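Local coordinates for protein UDP-N-acetylglucosamine 2-epimerase (Methanocaldococcus jannaschii, PDB 4NES) that probably catalyses the reversible epimerization at C-2 of UDP-N-acetylglucosamine to UDP-N-acetylmannosamine, at residues 107-121 against 133-146. Sequence-based numbering, arbitrary orientation.
Sequences SKLKIDVAHVEAGLR and RVLTDHISSYLFAP
Ser107, in the last turn of helix 97-108, lays CB and OG alongside the CD1 end of Ile139, while its hydroxyl bonds back to Leu104 O. Val113 O takes two backbone donors, Ser141 N at 2.7 Å and Tyr142 N; a water joins Val113 N to Ile139 O and Ser141 OG. Strand 142-145 runs parallel alongside strand 112-116: His115 N gives a nearly straight bond to Tyr142 O (175°), and His115 O receives Phe144 N. Ala114 and Val116 face the same side as Tyr142 and Phe144, with Ala114 CB at the edge of the Phe144 ring. His115 turns the other way, to helix 128-138. With CG anti to the backbone N (chi1 -171°), its ring slides under Thr136, whose CG2 sits 3.5 Å above the ring centre in a CH-pi contact. In the ring plane, ND1 donates to Asp137 OD1 at 2.6 Å; NE2 is held by Gly94 O. Beyond the strand, Ala118 N bonds to Phe144 O and Gly119 N reaches Asp137 OD2, 3.0 Å away. Leu120 CB lies over the Arg133 guanidinium, whose charge is paired with Asp95 and Glu130. Arg121 grips Asp137 end-on, NH1 and NH2 both 2.9 Å from OD2, guanidinium and carboxylate planes 23° apart; Val134 CG2 lies over one guanidinium face, toward its rim, and NE pairs with Glu157. An alanine in place of Asp137 would probably leave His115 ND1 and Gly119 N without the carboxylate they share, and the Arg121 charge without its partner on helix 128-138. Thus one buried carboxylate ties helix 128-138 to the strand and the loop after it within this Rossmann-like beta-alpha-beta unit of the GT-B fold, and the nearby Arg121 charge would be expected to stabilise its ionised form.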
loop_
_atom_site.group_PDB
_atom_site.type_symbol
_atom_site.label_atom_id
_atom_site.label_comp_id
_atom_site.label_asym_id
_atom_site.label_seq_id
_atom_site.Cartn_x
_atom_site.Cartn_y
_atom_site.Cartn_z
ATOM N N SER A 107 -1.564 -10.163 1.309
ATOM C CA SER A 107 -2.275 -9.579 2.442
ATOM C C SER A 107 -3.791 -9.708 2.311
ATOM O O SER A 107 -4.470 -10.035 3.283
ATOM C CB SER A 107 -1.869 -8.110 2.639
ATOM O OG SER A 107 -2.407 -7.285 1.631
ATOM N N LYS A 108 -4.328 -9.471 1.119
ATOM C CA LYS A 108 -5.772 -9.584 0.930
ATOM C C LYS A 108 -6.242 -11.038 0.918
ATOM O O LYS A 108 -7.405 -11.317 1.176
ATOM C CB LYS A 108 -6.222 -8.875 -0.351
ATOM C CG LYS A 108 -6.044 -7.350 -0.332
ATOM C CD LYS A 108 -7.019 -6.692 0.654
ATOM C CE LYS A 108 -6.897 -5.165 0.644
ATOM N NZ LYS A 108 -7.430 -4.550 -0.616
ATOM N N LEU A 109 -5.330 -11.966 0.622
ATOM C CA LEU A 109 -5.646 -13.388 0.669
ATOM C C LEU A 109 -5.415 -13.970 2.059
ATOM O O LEU A 109 -5.617 -15.167 2.275
ATOM C CB LEU A 109 -4.803 -14.161 -0.345
ATOM C CG LEU A 109 -5.108 -13.946 -1.832
ATOM C CD1 LEU A 109 -4.184 -14.808 -2.694
ATOM C CD2 LEU A 109 -6.571 -14.237 -2.153
ATOM N N LYS A 110 -4.995 -13.124 2.994
ATOM C CA LYS A 110 -4.703 -13.512 4.377
ATOM C C LYS A 110 -3.546 -14.511 4.469
ATOM O O LYS A 110 -3.527 -15.402 5.326
ATOM C CB LYS A 110 -5.963 -13.991 5.106
ATOM C CG LYS A 110 -7.089 -12.968 5.011
ATOM C CD LYS A 110 -8.266 -13.317 5.891
ATOM C CE LYS A 110 -9.430 -12.390 5.576
ATOM N NZ LYS A 110 -10.469 -12.388 6.645
ATOM N N ILE A 111 -2.576 -14.340 3.574
ATOM C CA ILE A 111 -1.346 -15.125 3.580
ATOM C C ILE A 111 -0.256 -14.276 4.206
ATOM O O ILE A 111 -0.033 -13.137 3.785
ATOM C CB ILE A 111 -0.915 -15.495 2.145
ATOM C CG1 ILE A 111 -1.959 -16.399 1.487
ATOM C CG2 ILE A 111 0.467 -16.171 2.145
ATOM C CD1 ILE A 111 -1.748 -16.602 -0.009
ATOM N N ASP A 112 0.429 -14.814 5.210
ATOM C CA ASP A 112 1.495 -14.072 5.887
ATOM C C ASP A 112 2.585 -13.616 4.919
ATOM O O ASP A 112 3.071 -14.397 4.091
ATOM C CB ASP A 112 2.139 -14.917 6.990
ATOM C CG ASP A 112 1.237 -15.110 8.198
ATOM O OD1 ASP A 112 0.137 -14.524 8.251
ATOM O OD2 ASP A 112 1.646 -15.860 9.112
ATOM N N VAL A 113 2.975 -12.351 5.043
ATOM C CA VAL A 113 4.043 -11.789 4.229
ATOM C C VAL A 113 5.317 -11.626 5.053
ATOM O O VAL A 113 5.297 -11.038 6.147
ATOM C CB VAL A 113 3.629 -10.418 3.667
ATOM C CG1 VAL A 113 4.791 -9.756 2.935
ATOM C CG2 VAL A 113 2.415 -10.576 2.752
ATOM N N ALA A 114 6.419 -12.157 4.535
ATOM C CA ALA A 114 7.726 -11.959 5.148
ATOM C C ALA A 114 8.537 -11.019 4.272
ATOM O O ALA A 114 8.803 -11.321 3.111
ATOM C CB ALA A 114 8.445 -13.288 5.298
ATOM N N HIS A 115 8.908 -9.871 4.824
ATOM C CA HIS A 115 9.622 -8.847 4.081
ATOM C C HIS A 115 11.090 -8.836 4.469
ATOM O O HIS A 115 11.449 -8.478 5.597
ATOM C CB HIS A 115 9.007 -7.469 4.335
ATOM C CG HIS A 115 9.548 -6.404 3.445
ATOM N ND1 HIS A 115 9.488 -5.063 3.775
ATOM C CD2 HIS A 115 10.136 -6.459 2.225
ATOM C CE1 HIS A 115 10.027 -4.348 2.808
ATOM N NE2 HIS A 115 10.434 -5.174 1.853
ATOM N N VAL A 116 11.928 -9.216 3.511
ATOM C CA VAL A 116 13.370 -9.227 3.691
ATOM C C VAL A 116 13.895 -7.842 3.333
ATOM O O VAL A 116 13.549 -7.304 2.280
ATOM C CB VAL A 116 14.005 -10.302 2.796
ATOM C CG1 VAL A 116 15.533 -10.320 2.942
ATOM C CG2 VAL A 116 13.421 -11.675 3.117
ATOM N N GLU A 117 14.696 -7.266 4.225
ATOM C CA GLU A 117 15.219 -5.897 4.107
ATOM C C GLU A 117 14.109 -4.882 4.397
ATOM O O GLU A 117 13.804 -3.994 3.594
ATOM C CB GLU A 117 15.921 -5.648 2.766
ATOM C CG GLU A 117 16.865 -4.458 2.776
ATOM C CD GLU A 117 17.427 -4.165 1.400
ATOM O OE1 GLU A 117 16.698 -3.611 0.542
ATOM O OE2 GLU A 117 18.605 -4.501 1.180
ATOM N N ALA A 118 13.520 -5.030 5.578
ATOM C CA ALA A 118 12.425 -4.208 6.051
ATOM C C ALA A 118 12.946 -3.001 6.828
ATOM O O ALA A 118 13.965 -3.076 7.488
ATOM C CB ALA A 118 11.526 -5.059 6.939
ATOM N N GLY A 119 12.223 -1.890 6.753
ATOM C CA GLY A 119 12.475 -0.771 7.637
ATOM C C GLY A 119 13.455 0.267 7.132
ATOM O O GLY A 119 13.702 1.261 7.812
ATOM N N LEU A 120 14.045 0.046 5.962
ATOM C CA LEU A 120 14.943 1.052 5.399
ATOM C C LEU A 120 14.124 2.293 5.031
ATOM O O LEU A 120 13.015 2.180 4.495
ATOM C CB LEU A 120 15.675 0.523 4.169
ATOM C CG LEU A 120 16.815 -0.477 4.379
ATOM C CD1 LEU A 120 16.348 -1.742 5.043
ATOM C CD2 LEU A 120 17.461 -0.796 3.036
ATOM N N ARG A 121 14.648 3.477 5.340
ATOM C CA ARG A 121 13.950 4.720 5.008
ATOM C C ARG A 121 14.911 5.784 4.497
ATOM O O ARG A 121 15.923 6.072 5.139
ATOM C CB ARG A 121 13.201 5.274 6.229
ATOM C CG ARG A 121 12.121 4.356 6.823
ATOM C CD ARG A 121 10.897 4.285 5.909
ATOM N NE ARG A 121 9.835 3.469 6.491
ATOM C CZ ARG A 121 9.678 2.168 6.272
ATOM N NH1 ARG A 121 10.511 1.506 5.474
ATOM N NH2 ARG A 121 8.673 1.524 6.857
ATOM N N ARG A 133 8.424 0.274 -0.133
ATOM C CA ARG A 133 8.933 -0.316 1.092
ATOM C C ARG A 133 8.061 0.026 2.296
ATOM O O ARG A 133 7.803 -0.839 3.125
ATOM C CB ARG A 133 10.377 0.116 1.337
ATOM C CG ARG A 133 11.152 -0.805 2.268
ATOM C CD ARG A 133 12.559 -0.272 2.559
ATOM N NE ARG A 133 13.263 0.149 1.347
ATOM C CZ ARG A 133 13.360 1.416 0.946
ATOM N NH1 ARG A 133 12.818 2.384 1.673
ATOM N NH2 ARG A 133 14.006 1.729 -0.175
ATOM N N VAL A 134 7.620 1.274 2.392
ATOM C CA VAL A 134 6.753 1.690 3.492
ATOM C C VAL A 134 5.446 0.895 3.468
ATOM O O VAL A 134 5.040 0.325 4.484
ATOM C CB VAL A 134 6.458 3.202 3.460
ATOM C CG1 VAL A 134 5.363 3.565 4.470
ATOM C CG2 VAL A 134 7.713 4.012 3.745
ATOM N N LEU A 135 4.810 0.819 2.305
ATOM C CA LEU A 135 3.543 0.103 2.204
ATOM C C LEU A 135 3.712 -1.375 2.532
ATOM O O LEU A 135 2.939 -1.955 3.298
ATOM C CB LEU A 135 2.940 0.277 0.811
ATOM C CG LEU A 135 2.548 1.714 0.463
ATOM C CD1 LEU A 135 1.824 1.738 -0.869
ATOM C CD2 LEU A 135 1.683 2.337 1.542
ATOM N N THR A 136 4.761 -1.982 1.981
ATOM C CA THR A 136 5.022 -3.391 2.230
ATOM C C THR A 136 5.253 -3.650 3.716
ATOM O O THR A 136 4.725 -4.629 4.268
ATOM C CB THR A 136 6.228 -3.876 1.417
ATOM O OG1 THR A 136 5.920 -3.784 0.020
ATOM C CG2 THR A 136 6.548 -5.317 1.749
ATOM N N ASP A 137 6.032 -2.786 4.364
ATOM C CA ASP A 137 6.305 -2.967 5.791
ATOM C C ASP A 137 5.004 -2.986 6.593
ATOM O O ASP A 137 4.878 -3.741 7.552
ATOM C CB ASP A 137 7.250 -1.876 6.328
ATOM C CG ASP A 137 8.702 -2.089 5.921
ATOM O OD1 ASP A 137 9.063 -3.225 5.569
ATOM O OD2 ASP A 137 9.477 -1.110 5.980
ATOM N N HIS A 138 4.028 -2.175 6.196
ATOM C CA HIS A 138 2.801 -2.089 6.958
ATOM C C HIS A 138 1.809 -3.215 6.718
ATOM O O HIS A 138 0.787 -3.284 7.393
ATOM C CB HIS A 138 2.153 -0.722 6.763
ATOM C CG HIS A 138 2.836 0.348 7.531
ATOM N ND1 HIS A 138 2.469 0.697 8.807
ATOM C CD2 HIS A 138 3.922 1.110 7.231
ATOM C CE1 HIS A 138 3.276 1.645 9.260
ATOM N NE2 HIS A 138 4.168 1.908 8.314
ATOM N N ILE A 139 2.109 -4.103 5.775
ATOM C CA ILE A 139 1.283 -5.301 5.616
ATOM C C ILE A 139 2.070 -6.593 5.827
ATOM O O ILE A 139 1.591 -7.680 5.495
ATOM C CB ILE A 139 0.533 -5.329 4.267
ATOM C CG1 ILE A 139 1.479 -4.978 3.125
ATOM C CG2 ILE A 139 -0.668 -4.383 4.303
ATOM C CD1 ILE A 139 0.826 -5.041 1.762
ATOM N N SER A 140 3.260 -6.484 6.403
ATOM C CA SER A 140 4.100 -7.660 6.632
ATOM C C SER A 140 3.854 -8.289 7.994
ATOM O O SER A 140 3.623 -7.591 8.975
ATOM C CB SER A 140 5.574 -7.273 6.532
ATOM O OG SER A 140 5.918 -6.952 5.202
ATOM N N SER A 141 3.935 -9.615 8.045
ATOM C CA SER A 141 3.845 -10.345 9.301
ATOM C C SER A 141 5.218 -10.594 9.929
ATOM O O SER A 141 5.333 -10.720 11.151
ATOM C CB SER A 141 3.120 -11.668 9.081
ATOM O OG SER A 141 1.749 -11.436 8.810
ATOM N N TYR A 142 6.248 -10.658 9.095
ATOM C CA TYR A 142 7.626 -10.760 9.559
ATOM C C TYR A 142 8.406 -9.655 8.874
ATOM O O TYR A 142 8.369 -9.535 7.641
ATOM C CB TYR A 142 8.248 -12.106 9.179
ATOM C CG TYR A 142 7.530 -13.315 9.716
ATOM C CD1 TYR A 142 6.441 -13.845 9.042
ATOM C CD2 TYR A 142 7.959 -13.945 10.880
ATOM C CE1 TYR A 142 5.788 -14.957 9.516
ATOM C CE2 TYR A 142 7.299 -15.067 11.362
ATOM C CZ TYR A 142 6.219 -15.563 10.671
ATOM O OH TYR A 142 5.551 -16.678 11.130
ATOM N N LEU A 143 9.133 -8.867 9.662
ATOM C CA LEU A 143 9.913 -7.754 9.135
ATOM C C LEU A 143 11.363 -8.022 9.464
ATOM O O LEU A 143 11.775 -7.920 10.623
ATOM C CB LEU A 143 9.450 -6.432 9.734
ATOM C CG LEU A 143 8.047 -6.093 9.224
ATOM C CD1 LEU A 143 6.979 -6.422 10.238
ATOM C CD2 LEU A 143 7.944 -4.648 8.786
ATOM N N PHE A 144 12.116 -8.416 8.448
ATOM C CA PHE A 144 13.513 -8.769 8.638
ATOM C C PHE A 144 14.366 -7.541 8.382
ATOM O O PHE A 144 14.719 -7.233 7.246
ATOM C CB PHE A 144 13.884 -9.949 7.737
ATOM C CG PHE A 144 13.134 -11.199 8.078
ATOM C CD1 PHE A 144 13.343 -11.814 9.302
ATOM C CD2 PHE A 144 12.194 -11.738 7.206
ATOM C CE1 PHE A 144 12.653 -12.965 9.647
ATOM C CE2 PHE A 144 11.505 -12.893 7.539
ATOM C CZ PHE A 144 11.729 -13.506 8.763
ATOM N N ALA A 145 14.674 -6.835 9.466
ATOM C CA ALA A 145 15.397 -5.573 9.412
ATOM C C ALA A 145 16.900 -5.822 9.393
ATOM O O ALA A 145 17.399 -6.732 10.062
ATOM C CB ALA A 145 15.012 -4.703 10.602
ATOM N N PRO A 146 17.642 -5.034 8.606
ATOM C CA PRO A 146 19.086 -5.317 8.544
ATOM C C PRO A 146 19.852 -4.719 9.718
ATOM O O PRO A 146 20.931 -5.220 10.051
ATOM C CB PRO A 146 19.515 -4.650 7.234
ATOM C CG PRO A 146 18.520 -3.529 7.068
ATOM C CD PRO A 146 17.213 -4.086 7.566
HETATM O O HOH W 1 1.282 -10.281 6.345
HETATM O O HOH W 2 14.354 -2.351 1.012
#